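Aromatic amino acid aminotransferase I (Candida albicans WO-1, PDB 6HNU) probably transfers the amino group between aromatic L-amino acids and 2-oxoglutarate, using pyridoxal 5'-phosphate as cofactor. Local coordinates at residues D372-F377 and F394-D399. Sequence-based numbering, arbitrary orientation.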
# COMPACT_ATOMS: atom_id res chain seq x y z
N ASP B 372 -33.61 -10.45 17.32
CA ASP B 372 -34.99 -10.26 17.86
C ASP B 372 -35.92 -9.82 16.72
O ASP B 372 -37.06 -10.31 16.66
CB ASP B 372 -34.99 -9.21 18.98
CG ASP B 372 -34.40 -9.67 20.29
OD1 ASP B 372 -34.09 -10.86 20.42
OD2 ASP B 372 -34.26 -8.80 21.18
N ALA B 373 -35.49 -8.91 15.86
CA ALA B 373 -36.33 -8.43 14.75
C ALA B 373 -36.52 -9.57 13.72
O ALA B 373 -37.68 -9.80 13.31
CB ALA B 373 -35.79 -7.14 14.19
N LEU B 374 -35.48 -10.34 13.39
CA LEU B 374 -35.63 -11.52 12.48
C LEU B 374 -36.70 -12.46 13.06
O LEU B 374 -37.58 -12.93 12.31
CB LEU B 374 -34.31 -12.27 12.31
CG LEU B 374 -33.22 -11.62 11.47
CD1 LEU B 374 -32.10 -12.63 11.24
CD2 LEU B 374 -33.75 -11.07 10.14
N ASP B 375 -36.59 -12.76 14.35
CA ASP B 375 -37.47 -13.76 15.02
C ASP B 375 -38.93 -13.30 14.91
O ASP B 375 -39.83 -14.15 14.65
CB ASP B 375 -37.05 -13.93 16.48
CG ASP B 375 -37.88 -14.93 17.24
OD1 ASP B 375 -38.09 -16.05 16.72
OD2 ASP B 375 -38.29 -14.58 18.36
N GLN B 376 -39.14 -12.01 15.07
CA GLN B 376 -40.47 -11.37 15.15
C GLN B 376 -41.09 -11.29 13.75
O GLN B 376 -42.30 -11.56 13.65
CB GLN B 376 -40.26 -9.98 15.72
CG GLN B 376 -41.52 -9.22 16.07
CD GLN B 376 -41.16 -7.84 16.56
OE1 GLN B 376 -41.81 -6.85 16.21
NE2 GLN B 376 -40.10 -7.75 17.35
N PHE B 377 -40.32 -10.88 12.74
CA PHE B 377 -40.87 -10.30 11.49
C PHE B 377 -40.79 -11.28 10.32
O PHE B 377 -41.59 -11.12 9.38
CB PHE B 377 -40.18 -8.99 11.16
CG PHE B 377 -40.58 -7.85 12.04
CD1 PHE B 377 -41.91 -7.47 12.13
CD2 PHE B 377 -39.64 -7.14 12.77
CE1 PHE B 377 -42.29 -6.40 12.93
CE2 PHE B 377 -40.02 -6.09 13.59
CZ PHE B 377 -41.35 -5.71 13.66
N PHE B 394 -25.47 -10.71 9.73
CA PHE B 394 -26.51 -11.73 10.02
C PHE B 394 -26.98 -12.29 8.68
O PHE B 394 -26.80 -11.64 7.67
CB PHE B 394 -27.66 -11.10 10.81
CG PHE B 394 -28.48 -10.05 10.11
CD1 PHE B 394 -29.59 -10.40 9.36
CD2 PHE B 394 -28.14 -8.71 10.19
CE1 PHE B 394 -30.33 -9.43 8.72
CE2 PHE B 394 -28.89 -7.74 9.55
CZ PHE B 394 -29.98 -8.11 8.80
N THR B 395 -27.48 -13.51 8.67
CA THR B 395 -28.10 -14.09 7.46
C THR B 395 -29.51 -14.59 7.76
O THR B 395 -29.79 -15.04 8.89
CB THR B 395 -27.22 -15.16 6.84
OG1 THR B 395 -26.97 -16.18 7.80
CG2 THR B 395 -25.95 -14.53 6.31
N VAL B 396 -30.37 -14.48 6.73
CA VAL B 396 -31.68 -15.16 6.70
C VAL B 396 -31.64 -16.19 5.58
O VAL B 396 -31.35 -15.78 4.46
CB VAL B 396 -32.80 -14.15 6.47
CG1 VAL B 396 -34.15 -14.86 6.46
CG2 VAL B 396 -32.77 -13.06 7.51
N THR B 397 -31.89 -17.45 5.88
CA THR B 397 -31.96 -18.58 4.91
C THR B 397 -33.45 -18.77 4.54
O THR B 397 -34.33 -18.61 5.44
CB THR B 397 -31.25 -19.79 5.49
OG1 THR B 397 -29.86 -19.49 5.56
CG2 THR B 397 -31.41 -21.07 4.69
N LEU B 398 -33.73 -19.01 3.25
CA LEU B 398 -35.12 -19.23 2.74
C LEU B 398 -35.14 -20.53 1.94
O LEU B 398 -34.14 -20.84 1.30
CB LEU B 398 -35.59 -18.04 1.89
CG LEU B 398 -35.54 -16.64 2.51
CD1 LEU B 398 -35.88 -15.57 1.48
CD2 LEU B 398 -36.47 -16.50 3.70
N ASP B 399 -36.23 -21.30 2.03
CA ASP B 399 -36.42 -22.55 1.25
C ASP B 399 -37.04 -22.11 -0.08
O ASP B 399 -38.25 -21.77 -0.09
CB ASP B 399 -37.27 -23.59 2.00
CG ASP B 399 -37.44 -24.86 1.21
OD1 ASP B 399 -37.09 -24.86 -0.01
OD2 ASP B 399 -37.92 -25.85 1.78
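The Phe394 ring receives the isobutyl end of Leu374 at a slant, neither squarely on a face nor squarely at an edge: CD1 of Leu374 stands 3.8 Å from CD1 of the ring, and CD2 of Leu374 lies 4.0 Å from ring atom CE1. Leu478 of helix 471-489 and Tyr466 also touch this phenylalanine. Its chi1 of 66° sets CG between the backbone N and the carbonyl carbon, which turns the ring toward the helix. Two residues along the strand, Val396 meets the same leucine. Its CG2 methyl comes within 3.4 Å of Leu374 CD2, tighter than ordinary van der Waals contact, and lies 3.8 Å from Leu374 CD1. Leu374 thus bridges Phe394 and Val396 on one side of strand 393-399, while Thr395 between them points away, its OG1 hydrogen-bonded to the Thr220 carbonyl oxygen. Residues 372-377, ending helix 334-377, run at 22° to residues 394-399, their axes 10.6 Å apart at closest, and pack against one strand of the four-stranded antiparallel sheet, consistent with the small domain of fold-type I aminotransferases; Phe385 and Val378 add to the apolar surroundings. No hydrogen bond links helix and strand here, so their association rests on dispersion and on burial of hydrocarbon, with shape rather than polar pairing setting the fit round one leucine.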